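Local coordinates for ribokinase, putative (Burkholderia thailandensis, PDB 3B1P), which probably phosphorylates nucleosides such as inosine, as a nucleoside kinase of the ribokinase (PfkB) family that binds inosine together with adenine nucleotides, at residues 9-14 against 44-49; 50-55 against 287-292; 101-106 against 115-120; 249-254 against 282-287. All coordinates share one frame; numbering follows the deposited sequence. Where two conformers were deposited one is given.

Contact 1: 9-14 against 44-49. With NOS (inosine), chain B.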
# COMPACT_ATOMS: atom_id res chain seq x y z
N ILE A 9 -12.37 -11.70 11.42
CA ILE A 9 -13.45 -11.73 10.47
C ILE A 9 -13.60 -10.30 10.04
O ILE A 9 -13.74 -9.41 10.88
CB ILE A 9 -14.77 -12.30 11.06
CG1 ILE A 9 -14.47 -13.56 11.88
CG2 ILE A 9 -15.81 -12.49 9.95
CD1 ILE A 9 -15.72 -14.05 12.77
N ALA A 10 -13.53 -10.08 8.75
CA ALA A 10 -13.27 -8.73 8.29
C ALA A 10 -13.74 -8.47 6.87
O ALA A 10 -13.96 -9.42 6.06
CB ALA A 10 -11.76 -8.42 8.43
N TYR A 11 -13.95 -7.20 6.54
CA TYR A 11 -14.23 -6.84 5.19
C TYR A 11 -12.97 -6.29 4.53
O TYR A 11 -12.31 -5.40 5.11
CB TYR A 11 -15.36 -5.77 5.11
CG TYR A 11 -16.69 -6.25 5.62
CD1 TYR A 11 -17.40 -7.25 4.95
CD2 TYR A 11 -17.25 -5.68 6.77
CE1 TYR A 11 -18.66 -7.70 5.42
CE2 TYR A 11 -18.49 -6.11 7.27
CZ TYR A 11 -19.20 -7.13 6.58
OH TYR A 11 -20.43 -7.54 7.08
N ASP A 12 -12.65 -6.78 3.34
CA ASP A 12 -11.38 -6.45 2.68
C ASP A 12 -11.58 -5.54 1.50
O ASP A 12 -12.53 -5.75 0.72
CB ASP A 12 -10.65 -7.73 2.13
CG ASP A 12 -10.09 -8.59 3.21
OD1 ASP A 12 -9.99 -8.21 4.38
OD2 ASP A 12 -9.71 -9.74 2.89
N ASN A 13 -10.69 -4.56 1.35
CA ASN A 13 -10.62 -3.75 0.15
C ASN A 13 -9.23 -3.94 -0.45
O ASN A 13 -8.26 -3.47 0.14
CB ASN A 13 -10.86 -2.28 0.54
CG ASN A 13 -12.18 -2.10 1.26
OD1 ASN A 13 -12.25 -2.15 2.50
ND2 ASN A 13 -13.24 -1.96 0.50
N ILE A 14 -9.14 -4.63 -1.59
CA ILE A 14 -7.85 -5.12 -2.12
C ILE A 14 -7.47 -4.38 -3.37
O ILE A 14 -8.25 -4.31 -4.34
CB ILE A 14 -7.94 -6.67 -2.37
CG1 ILE A 14 -8.19 -7.36 -1.03
CG2 ILE A 14 -6.66 -7.14 -3.07
CD1 ILE A 14 -8.76 -8.84 -1.15
N ARG A 44 -15.82 -4.22 -1.88
CA ARG A 44 -15.58 -4.81 -0.61
C ARG A 44 -15.69 -6.32 -0.83
O ARG A 44 -16.49 -6.75 -1.67
CB ARG A 44 -16.61 -4.29 0.36
CG ARG A 44 -16.32 -4.59 1.78
CD ARG A 44 -17.44 -4.07 2.69
NE ARG A 44 -18.68 -4.86 2.59
CZ ARG A 44 -19.73 -4.71 3.41
NH1 ARG A 44 -19.67 -3.84 4.41
NH2 ARG A 44 -20.83 -5.46 3.27
N GLU A 45 -14.81 -7.08 -0.18
CA GLU A 45 -14.85 -8.56 -0.22
C GLU A 45 -14.95 -9.10 1.18
O GLU A 45 -14.57 -8.46 2.14
CB GLU A 45 -13.60 -9.16 -0.87
CG GLU A 45 -13.23 -8.60 -2.22
CD GLU A 45 -14.03 -9.17 -3.41
OE1 GLU A 45 -15.00 -9.95 -3.24
OE2 GLU A 45 -13.67 -8.80 -4.55
N PHE A 46 -15.48 -10.33 1.30
CA PHE A 46 -15.54 -11.03 2.53
C PHE A 46 -14.16 -11.60 2.81
O PHE A 46 -13.58 -12.30 1.96
CB PHE A 46 -16.57 -12.16 2.43
CG PHE A 46 -17.97 -11.64 2.28
CD1 PHE A 46 -18.63 -11.70 1.07
CD2 PHE A 46 -18.63 -11.14 3.40
CE1 PHE A 46 -19.97 -11.22 0.94
CE2 PHE A 46 -19.95 -10.65 3.29
CZ PHE A 46 -20.62 -10.72 2.06
N GLY A 47 -13.65 -11.25 3.99
CA GLY A 47 -12.30 -11.66 4.41
C GLY A 47 -12.15 -11.88 5.88
O GLY A 47 -13.07 -12.31 6.57
N GLY A 48 -10.94 -11.58 6.38
CA GLY A 48 -10.60 -11.92 7.73
C GLY A 48 -9.98 -13.34 7.69
O GLY A 48 -10.48 -14.21 6.91
N CYS A 49 -9.02 -13.63 8.57
CA CYS A 49 -8.24 -14.87 8.40
C CYS A 49 -9.14 -16.03 8.77
O CYS A 49 -9.17 -17.06 8.07
CB CYS A 49 -7.01 -14.89 9.29
SG CYS A 49 -5.92 -13.49 8.79
N9 NOS B . -5.84 -9.30 7.85
C4 NOS B . -5.71 -9.30 9.18
N3 NOS B . -6.27 -9.98 10.23
C2 NOS B . -5.90 -9.76 11.50
N1 NOS B . -4.95 -8.82 11.79
C6 NOS B . -4.35 -8.07 10.82
O6 NOS B . -3.36 -7.21 11.17
C5 NOS B . -4.63 -8.31 9.41
N7 NOS B . -4.25 -7.80 8.23
C8 NOS B . -4.99 -8.40 7.24
C5' NOS B . -5.50 -12.43 4.45
O5' NOS B . -4.82 -13.51 5.13
C4' NOS B . -6.47 -11.78 5.44
O4' NOS B . -5.74 -11.13 6.48
C1' NOS B . -6.71 -10.22 7.11
C2' NOS B . -7.43 -9.64 5.94
O2' NOS B . -8.78 -9.44 6.39
C3' NOS B . -7.33 -10.68 4.83
O3' NOS B . -8.65 -11.21 4.48
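Arg44 reaches Tyr11 because its CG stands anti to the backbone N (chi1 -168°) and its chain then folds at chi3 (72°), which lays the guanidinium flat on one face of the phenol ring. The two planes are almost parallel, and CZ sits 3.8 Å from the centroid of the Tyr11 ring, a cation-pi stack in which NE hangs over CD1 and NH1 over CD2 and CE2. A long, flexible arginine suits this exposed strand edge, since its methylenes also pack on CB of Tyr11. Phe46 touches the same ring at its edge, CE2 to Tyr11 CE1 at 3.9 Å, while the Tyr11 hydroxyl is bonded to the carbonyl of Asp74. The two strands run antiparallel: Ala10 pairs with Gly47 and Asp12 with Glu45 as hydrogen-bonded pairs, the Asp12 N to Glu45 O bond being nearly straight at 175°. On the sheet face of Ala10 and Asp12, the carboxylate of Asp12 meets the inosine ribose, OD1 accepting from O2' at 2.6 Å and OD2 from O3' at 2.4 Å, so short that the exact value is doubtful. Gly47 leaves room for OD2, which lies 3.6 Å from its CA. Gly48, whose positive phi and closeness to Ile9 and Ala10 leave no place for a side chain, gives its N-H to O3' at 3.0 Å and, weakly, to O2'. Gly48 is also the N-cap of the following helix. The ribose diol is thus read by an acceptor pair on one strand and a backbone donor after the other, a pattern that would favour nucleosides with both hydroxyls.

Contact 2: 50-55 against 287-292. With NOS (inosine), chain B.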
# COMPACT_ATOMS: atom_id res chain seq x y z
N ALA A 50 -9.94 -15.84 9.81
CA ALA A 50 -10.87 -16.93 10.17
C ALA A 50 -11.92 -17.17 9.13
O ALA A 50 -12.30 -18.36 8.89
CB ALA A 50 -11.51 -16.74 11.57
N GLY A 51 -12.48 -16.09 8.55
CA GLY A 51 -13.44 -16.22 7.45
C GLY A 51 -12.88 -17.01 6.28
O GLY A 51 -13.50 -17.93 5.76
N ASN A 52 -11.65 -16.67 5.90
CA ASN A 52 -11.03 -17.29 4.72
C ASN A 52 -10.70 -18.75 4.98
O ASN A 52 -10.91 -19.59 4.10
CB ASN A 52 -9.69 -16.56 4.37
CG ASN A 52 -9.90 -15.05 4.06
OD1 ASN A 52 -11.00 -14.60 3.73
ND2 ASN A 52 -8.79 -14.28 4.16
N ILE A 53 -10.13 -19.06 6.15
CA ILE A 53 -9.71 -20.45 6.48
C ILE A 53 -10.97 -21.32 6.62
O ILE A 53 -11.01 -22.42 6.07
CB ILE A 53 -8.93 -20.51 7.76
CG1 ILE A 53 -7.62 -19.72 7.56
CG2 ILE A 53 -8.60 -21.98 8.17
CD1 ILE A 53 -6.93 -19.41 8.95
N ALA A 54 -11.99 -20.79 7.28
CA ALA A 54 -13.24 -21.58 7.44
C ALA A 54 -13.91 -21.82 6.06
O ALA A 54 -14.46 -22.94 5.80
CB ALA A 54 -14.21 -20.87 8.35
N TYR A 55 -13.82 -20.84 5.18
CA TYR A 55 -14.41 -20.89 3.84
C TYR A 55 -13.76 -22.07 3.08
O TYR A 55 -14.42 -22.88 2.43
CB TYR A 55 -14.19 -19.59 3.04
CG TYR A 55 -14.77 -19.67 1.63
CD1 TYR A 55 -16.17 -19.58 1.43
CD2 TYR A 55 -13.95 -19.81 0.50
CE1 TYR A 55 -16.69 -19.63 0.13
CE2 TYR A 55 -14.47 -19.86 -0.79
CZ TYR A 55 -15.87 -19.82 -0.95
OH TYR A 55 -16.36 -19.87 -2.22
N GLN A 287 -10.28 -12.99 -7.85
CA GLN A 287 -10.00 -11.76 -7.11
C GLN A 287 -10.69 -11.89 -5.76
O GLN A 287 -11.84 -12.32 -5.72
CB GLN A 287 -10.53 -10.54 -7.93
CG GLN A 287 -10.25 -9.12 -7.34
CD GLN A 287 -8.77 -8.74 -7.04
OE1 GLN A 287 -7.87 -8.78 -7.91
NE2 GLN A 287 -8.55 -8.30 -5.79
N GLY A 288 -10.02 -11.54 -4.66
CA GLY A 288 -10.62 -11.66 -3.33
C GLY A 288 -10.28 -13.00 -2.66
O GLY A 288 -9.91 -13.97 -3.37
N PRO A 289 -10.33 -13.07 -1.33
CA PRO A 289 -9.91 -14.33 -0.71
C PRO A 289 -10.92 -15.48 -0.77
O PRO A 289 -10.53 -16.63 -0.51
CB PRO A 289 -9.64 -13.95 0.74
CG PRO A 289 -10.46 -12.71 0.97
CD PRO A 289 -10.52 -11.98 -0.34
N GLN A 290 -12.21 -15.18 -1.01
CA GLN A 290 -13.22 -16.25 -0.92
C GLN A 290 -14.08 -16.35 -2.18
O GLN A 290 -15.14 -16.94 -2.12
CB GLN A 290 -14.13 -16.06 0.28
CG GLN A 290 -13.44 -16.07 1.66
CD GLN A 290 -14.39 -15.75 2.80
OE1 GLN A 290 -15.61 -16.00 2.71
NE2 GLN A 290 -13.85 -15.18 3.86
N THR A 291 -13.64 -15.78 -3.28
CA THR A 291 -14.40 -15.79 -4.54
C THR A 291 -14.36 -17.15 -5.27
O THR A 291 -15.33 -17.56 -5.93
CB THR A 291 -13.85 -14.69 -5.45
OG1 THR A 291 -13.94 -13.43 -4.76
CG2 THR A 291 -14.62 -14.60 -6.73
N TYR A 292 -13.23 -17.83 -5.18
CA TYR A 292 -13.12 -19.17 -5.82
C TYR A 292 -14.16 -20.10 -5.16
O TYR A 292 -14.40 -20.03 -3.94
CB TYR A 292 -11.66 -19.71 -5.69
CG TYR A 292 -11.28 -20.19 -4.29
CD1 TYR A 292 -11.31 -19.33 -3.20
CD2 TYR A 292 -10.87 -21.50 -4.09
CE1 TYR A 292 -10.94 -19.81 -1.86
CE2 TYR A 292 -10.54 -21.99 -2.81
CZ TYR A 292 -10.56 -21.12 -1.72
OH TYR A 292 -10.20 -21.63 -0.53
N9 NOS B . -5.84 -9.30 7.85
C4 NOS B . -5.71 -9.30 9.18
N3 NOS B . -6.27 -9.98 10.23
C2 NOS B . -5.90 -9.76 11.50
N1 NOS B . -4.95 -8.82 11.79
C6 NOS B . -4.35 -8.07 10.82
O6 NOS B . -3.36 -7.21 11.17
C5 NOS B . -4.63 -8.31 9.41
N7 NOS B . -4.25 -7.80 8.23
C8 NOS B . -4.99 -8.40 7.24
C5' NOS B . -5.50 -12.43 4.45
O5' NOS B . -4.82 -13.51 5.13
C4' NOS B . -6.47 -11.78 5.44
O4' NOS B . -5.74 -11.13 6.48
C1' NOS B . -6.71 -10.22 7.11
C2' NOS B . -7.43 -9.64 5.94
O2' NOS B . -8.78 -9.44 6.39
C3' NOS B . -7.33 -10.68 4.83
O3' NOS B . -8.65 -11.21 4.48
O HOH W 1 -10.19 -19.74 1.48
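Residues 50-55 form regular helix, with Ala54 N and Tyr55 N bonded to the carbonyls of Ala50 and Gly51, whereas 287-292 is an irregular loop that approaches most closely where Asn52 and Gln290 face each other, their CA atoms 6.1 Å apart. Gly288, at phi 94°, has backbone angles that would jam a side chain against the preceding carbonyl. Gln290, extended beyond CG (chi2 174°), carries its amide across that of Asn52, the planes steeply inclined. NE2 gives a nearly straight bond to a lone pair of Asn52 OD1, 2.9 Å away. This leaves the other end of the Asn52 amide, ND2, directed at inosine O3' (3.1 Å), and ND2 is bonded also to Asp253. The helix is the one that follows the glycine pair at 47-48 in this ribokinase-like fold, and Gln290 thereby acts as a second-shell residue fixing which way the ligand-binding amide is turned. Pro289, rigid and apolar, lays CB against OD1 of Asn52. Farther along, Gln290 CB rests over one face of the Tyr55 ring, a CH-pi contact of 3.9 Å to the centroid. The edge of that ring turns toward the face of Tyr292 in an offset edge-to-face pair with planes at 71°, and Tyr55 OH donates to Tyr292 O at 2.6 Å. A buried tyrosine suits this place, its ring packing while its hydroxyl satisfies a loop carbonyl. One water joins Asn52 O to Tyr292 OH.

Contact 3: 101-106 against 115-120. With NOS (inosine), chain B.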
# COMPACT_ATOMS: atom_id res chain seq x y z
N ALA A 101 -14.08 -5.38 11.64
CA ALA A 101 -12.72 -5.13 11.08
C ALA A 101 -12.74 -4.83 9.58
O ALA A 101 -13.53 -5.40 8.81
CB ALA A 101 -11.81 -6.32 11.37
N GLN A 102 -11.89 -3.91 9.15
CA GLN A 102 -11.77 -3.55 7.76
C GLN A 102 -10.28 -3.52 7.38
O GLN A 102 -9.48 -2.90 8.08
CB GLN A 102 -12.35 -2.15 7.50
CG GLN A 102 -12.65 -1.88 6.04
CD GLN A 102 -14.14 -2.09 5.63
OE1 GLN A 102 -15.05 -2.18 6.48
NE2 GLN A 102 -14.39 -2.12 4.33
N ALA A 103 -9.93 -4.18 6.27
CA ALA A 103 -8.53 -4.19 5.80
C ALA A 103 -8.46 -3.49 4.43
O ALA A 103 -9.25 -3.77 3.51
CB ALA A 103 -8.03 -5.63 5.67
N MET A 104 -7.53 -2.53 4.28
CA MET A 104 -7.19 -1.96 2.98
C MET A 104 -5.85 -2.56 2.62
O MET A 104 -4.81 -2.22 3.20
CB MET A 104 -7.03 -0.43 3.11
CG MET A 104 -7.68 0.31 2.02
SD MET A 104 -9.48 0.38 2.19
CE MET A 104 -9.80 -0.02 3.95
N ILE A 105 -5.88 -3.49 1.67
CA ILE A 105 -4.72 -4.34 1.40
C ILE A 105 -4.14 -3.90 0.08
O ILE A 105 -4.80 -3.93 -0.94
CB ILE A 105 -5.18 -5.81 1.27
CG1 ILE A 105 -5.80 -6.24 2.60
CG2 ILE A 105 -3.95 -6.71 0.90
CD1 ILE A 105 -6.55 -7.63 2.45
N THR A 106 -2.86 -3.52 0.08
CA THR A 106 -2.19 -3.22 -1.16
C THR A 106 -1.20 -4.34 -1.35
O THR A 106 -0.41 -4.63 -0.45
CB THR A 106 -1.43 -1.89 -1.07
OG1 THR A 106 -2.36 -0.81 -0.94
CG2 THR A 106 -0.60 -1.68 -2.33
N THR A 115 -0.87 -3.76 4.48
CA THR A 115 -2.29 -3.60 4.85
C THR A 115 -2.48 -2.53 5.89
O THR A 115 -1.88 -2.64 6.97
CB THR A 115 -2.79 -4.95 5.44
OG1 THR A 115 -2.74 -5.90 4.37
CG2 THR A 115 -4.23 -4.84 5.87
N ALA A 116 -3.38 -1.59 5.61
CA ALA A 116 -3.84 -0.63 6.60
C ALA A 116 -5.09 -1.28 7.22
O ALA A 116 -6.07 -1.51 6.53
CB ALA A 116 -4.17 0.65 5.90
N PHE A 117 -5.01 -1.61 8.49
CA PHE A 117 -6.08 -2.41 9.15
C PHE A 117 -6.79 -1.59 10.22
O PHE A 117 -6.16 -1.04 11.14
CB PHE A 117 -5.45 -3.66 9.73
CG PHE A 117 -6.44 -4.79 10.01
CD1 PHE A 117 -6.88 -5.61 8.97
CD2 PHE A 117 -6.91 -5.01 11.30
CE1 PHE A 117 -7.80 -6.68 9.24
CE2 PHE A 117 -7.82 -6.07 11.59
CZ PHE A 117 -8.26 -6.90 10.57
N HIS A 118 -8.11 -1.47 10.07
CA HIS A 118 -8.92 -0.72 11.06
C HIS A 118 -9.72 -1.80 11.83
O HIS A 118 -10.71 -2.35 11.29
CB HIS A 118 -9.80 0.25 10.28
CG HIS A 118 -10.61 1.20 11.12
ND1 HIS A 118 -10.06 1.95 12.15
CD2 HIS A 118 -11.89 1.61 11.00
CE1 HIS A 118 -11.00 2.72 12.67
NE2 HIS A 118 -12.12 2.54 11.99
N PRO A 119 -9.24 -2.17 13.03
CA PRO A 119 -9.64 -3.46 13.63
C PRO A 119 -11.07 -3.51 14.16
O PRO A 119 -11.66 -4.59 14.22
CB PRO A 119 -8.65 -3.66 14.75
CG PRO A 119 -8.18 -2.27 15.11
CD PRO A 119 -8.19 -1.49 13.85
N GLY A 120 -11.60 -2.37 14.61
CA GLY A 120 -12.97 -2.41 15.14
C GLY A 120 -13.17 -3.51 16.16
O GLY A 120 -12.45 -3.66 17.15
N9 NOS B . -5.84 -9.30 7.85
C4 NOS B . -5.71 -9.30 9.18
N3 NOS B . -6.27 -9.98 10.23
C2 NOS B . -5.90 -9.76 11.50
N1 NOS B . -4.95 -8.82 11.79
C6 NOS B . -4.35 -8.07 10.82
O6 NOS B . -3.36 -7.21 11.17
C5 NOS B . -4.63 -8.31 9.41
N7 NOS B . -4.25 -7.80 8.23
C8 NOS B . -4.99 -8.40 7.24
C5' NOS B . -5.50 -12.43 4.45
O5' NOS B . -4.82 -13.51 5.13
C4' NOS B . -6.47 -11.78 5.44
O4' NOS B . -5.74 -11.13 6.48
C1' NOS B . -6.71 -10.22 7.11
C2' NOS B . -7.43 -9.64 5.94
O2' NOS B . -8.78 -9.44 6.39
C3' NOS B . -7.33 -10.68 4.83
O3' NOS B . -8.65 -11.21 4.48
O HOH W 2 -8.56 0.00 6.85
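Phe117 stands beside Ala103 across the hairpin, and its side chain can be followed outward from CB. With CG anti to the backbone N (chi1 -160°), the ring extends over the sheet face that also carries Ala103, Ile105 and Thr115. CG lies about 4.0 Å from inosine C5 and C6. CD1 meets Ala103 CB at 3.5 Å and is also close to N7; CE1 is nearest the purine, 3.4 Å from C4. Along the ring's other edge, CD2 and CE2 lie about 4.0 Å from inosine C6 and N1, and CZ at the tip touches Ala101 CB at 3.7 Å as well as inosine N3. The base therefore covers one face of the phenyl ring, a flat, apolar surface suited to a purine, while small alanines leave the ring space to lie there. Ile105 CD1 adds packing against the ribose at C3'. Beneath, Gln102 with His118 and Met104 with Ala116 form the hydrogen-bonded antiparallel pairs, Met104 N giving a nearly straight bond to Ala116 O at 2.9 Å. Strand 101-107 is flanked on its other side by strand 10-16, and strand 114-118, last in this four-stranded sheet within the chain, continues it through a parallel ladder with a strand of the second subunit.

Contact 4: 249-254 against 282-287. With ADP (adenosine-5'-diphosphate), chain C; NOS (inosine), chain B.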
# COMPACT_ATOMS: atom_id res chain seq x y z
N THR A 249 -4.12 -12.55 -2.42
CA THR A 249 -4.61 -12.33 -1.05
C THR A 249 -5.43 -13.52 -0.52
O THR A 249 -6.44 -13.88 -1.12
CB THR A 249 -5.52 -11.09 -0.99
OG1 THR A 249 -4.84 -10.03 -1.65
CG2 THR A 249 -5.81 -10.74 0.44
N GLY A 250 -4.99 -14.06 0.61
CA GLY A 250 -5.63 -15.20 1.25
C GLY A 250 -5.22 -16.54 0.67
O GLY A 250 -5.85 -17.54 1.03
N CYS A 251 -4.17 -16.58 -0.19
CA CYS A 251 -3.61 -17.92 -0.60
C CYS A 251 -3.24 -18.72 0.62
O CYS A 251 -3.55 -19.92 0.66
CB CYS A 251 -2.42 -17.79 -1.56
SG CYS A 251 -2.93 -17.46 -3.21
N GLY A 252 -2.54 -18.10 1.59
CA GLY A 252 -2.11 -18.86 2.77
C GLY A 252 -3.31 -19.38 3.53
O GLY A 252 -3.26 -20.45 4.13
N ASP A 253 -4.40 -18.62 3.54
CA ASP A 253 -5.61 -19.07 4.31
C ASP A 253 -6.33 -20.26 3.66
O ASP A 253 -6.79 -21.17 4.39
CB ASP A 253 -6.57 -17.89 4.51
CG ASP A 253 -5.99 -16.83 5.43
OD1 ASP A 253 -5.12 -17.16 6.26
OD2 ASP A 253 -6.43 -15.66 5.33
N ALA A 254 -6.37 -20.24 2.32
CA ALA A 254 -6.95 -21.37 1.53
C ALA A 254 -6.05 -22.58 1.82
O ALA A 254 -6.52 -23.67 2.16
CB ALA A 254 -6.90 -21.03 0.05
N LEU A 282 -6.07 -22.75 -6.51
CA LEU A 282 -7.45 -22.50 -6.91
C LEU A 282 -7.85 -21.08 -6.53
O LEU A 282 -8.46 -20.38 -7.33
CB LEU A 282 -8.41 -23.54 -6.26
CG LEU A 282 -8.16 -25.00 -6.69
CD1 LEU A 282 -9.10 -25.90 -5.95
CD2 LEU A 282 -8.39 -25.12 -8.23
N LYS A 283 -7.42 -20.66 -5.35
CA LYS A 283 -7.80 -19.34 -4.85
C LYS A 283 -7.16 -18.22 -5.69
O LYS A 283 -7.82 -17.22 -5.99
CB LYS A 283 -7.47 -19.24 -3.35
CG LYS A 283 -8.11 -17.95 -2.72
CD LYS A 283 -7.08 -16.87 -2.24
CE LYS A 283 -6.39 -16.09 -3.34
NZ LYS A 283 -7.35 -15.10 -4.06
N ILE A 284 -5.91 -18.38 -6.12
CA ILE A 284 -5.17 -17.28 -6.77
C ILE A 284 -5.74 -16.92 -8.12
O ILE A 284 -5.50 -15.82 -8.63
CB ILE A 284 -3.65 -17.59 -6.86
CG1 ILE A 284 -2.82 -16.27 -7.01
CG2 ILE A 284 -3.39 -18.53 -8.05
CD1 ILE A 284 -1.32 -16.48 -6.81
N ALA A 285 -6.58 -17.81 -8.69
CA ALA A 285 -7.13 -17.53 -10.00
C ALA A 285 -8.32 -16.62 -9.94
O ALA A 285 -8.97 -16.41 -10.97
CB ALA A 285 -7.53 -18.85 -10.70
N HIS A 286 -8.66 -16.14 -8.74
CA HIS A 286 -9.82 -15.25 -8.60
C HIS A 286 -9.50 -14.07 -7.70
O HIS A 286 -8.59 -14.13 -6.88
CB HIS A 286 -11.02 -16.01 -8.05
CG HIS A 286 -11.40 -17.20 -8.88
ND1 HIS A 286 -12.31 -17.13 -9.92
CD2 HIS A 286 -10.94 -18.47 -8.87
CE1 HIS A 286 -12.43 -18.32 -10.48
NE2 HIS A 286 -11.60 -19.15 -9.87
N GLN A 287 -10.28 -12.99 -7.85
CA GLN A 287 -10.00 -11.76 -7.11
C GLN A 287 -10.69 -11.89 -5.76
O GLN A 287 -11.84 -12.32 -5.72
CB GLN A 287 -10.53 -10.54 -7.93
CG GLN A 287 -10.25 -9.12 -7.34
CD GLN A 287 -8.77 -8.74 -7.04
OE1 GLN A 287 -7.87 -8.78 -7.91
NE2 GLN A 287 -8.55 -8.30 -5.79
PB ADP C . 0.48 -16.27 2.30
O1B ADP C . -0.85 -15.88 1.72
O2B ADP C . 1.59 -15.23 2.11
O3B ADP C . 0.42 -16.71 3.70
PA ADP C . 1.77 -17.91 0.21
O1A ADP C . 1.92 -16.72 -0.73
O2A ADP C . 3.08 -18.60 0.58
O3A ADP C . 0.94 -17.63 1.53
O5' ADP C . 0.77 -18.89 -0.61
C5' ADP C . 0.36 -20.08 0.06
C4' ADP C . 0.31 -21.24 -0.95
O4' ADP C . -0.57 -20.88 -2.02
C3' ADP C . 1.61 -21.55 -1.64
O3' ADP C . 2.45 -22.38 -0.82
C2' ADP C . 1.13 -22.17 -2.94
O2' ADP C . 0.85 -23.56 -2.62
C1' ADP C . -0.15 -21.39 -3.28
N9 ADP C . 0.28 -20.25 -4.12
C8 ADP C . 0.65 -18.98 -3.73
N7 ADP C . 1.10 -18.27 -4.81
C5 ADP C . 0.95 -19.10 -5.92
C6 ADP C . 1.21 -19.01 -7.39
N6 ADP C . 1.70 -17.86 -7.92
N1 ADP C . 0.94 -20.10 -8.15
C2 ADP C . 0.45 -21.25 -7.60
N3 ADP C . 0.21 -21.42 -6.29
C4 ADP C . 0.43 -20.39 -5.44
N9 NOS B . -5.84 -9.30 7.85
C4 NOS B . -5.71 -9.30 9.18
N3 NOS B . -6.27 -9.98 10.23
C2 NOS B . -5.90 -9.76 11.50
N1 NOS B . -4.95 -8.82 11.79
C6 NOS B . -4.35 -8.07 10.82
O6 NOS B . -3.36 -7.21 11.17
C5 NOS B . -4.63 -8.31 9.41
N7 NOS B . -4.25 -7.80 8.23
C8 NOS B . -4.99 -8.40 7.24
C5' NOS B . -5.50 -12.43 4.45
O5' NOS B . -4.82 -13.51 5.13
C4' NOS B . -6.47 -11.78 5.44
O4' NOS B . -5.74 -11.13 6.48
C1' NOS B . -6.71 -10.22 7.11
C2' NOS B . -7.43 -9.64 5.94
O2' NOS B . -8.78 -9.44 6.39
C3' NOS B . -7.33 -10.68 4.83
O3' NOS B . -8.65 -11.21 4.48
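Lys283 lies along the start of helix 251-264, its methylenes rather than its ammonium group making most of the contact. CE comes 3.1 Å from Thr249 O, CD packs on the Gly250 carbonyl carbon at 3.5 Å, and CB meets Ala254 CB at 3.9 Å, where a small residue lets the two helices come close. Beside it, Cys251 SG touches Lys283 CE and Ile284 CB, each at 3.7 Å. Bends at chi2, chi3 and chi4 curl the lysine round so that NZ, buried, finds backbone oxygens: Asp247 O and Gly288 O, with a weak bond to His286 O. A long cationic chain suits this place, since its one NZ can meet several backbone oxygens. Ile284 sends CD1 to the adenine of ADP, 3.5 Å from N6, an apolar branch for a flat base. Gly250 is the N-cap of helix 251-264, and within the first turn Gly252 N gives its hydrogen to ADP O1B at 2.8 Å. Phosphate bound at a helix start is likely to be favoured by the helix dipole, as in the anion hole of PfkB kinases. Asp253 OD2 accepts from inosine O5' at 2.7 Å; in this family such an aspartate is the usual catalytic base, so Asp253 probably has that role. Helix 269-284 thus ends against the first turn of helix 251-264, with Ile14 of strand 10-16 touching Thr249 and Tyr292 packing on Ala254 and Lys283.

All four contacts are mostly buried and touch inosine, but only contact 4 also reaches ADP. Contacts 1 and 3 belong to one four-stranded sheet, in which strands 10-16 and 101-107 are neighbours joined by Asn13 and Ala103; they rely on backbone ladders, and contact 3 extends toward the second subunit while contact 1 has the exposed Arg44 at its margin. Contacts 2 and 4 lie nearer the chain's centre, share Gln287 and depend on side chains meeting helix starts and loops. Their inosine-binding side chains meet where Asn52 ND2 bonds Asp253 OD2. Contact 3 offers an aromatic face to the base; contacts 1, 2 and 4 supply polar partners to ribose hydroxyls.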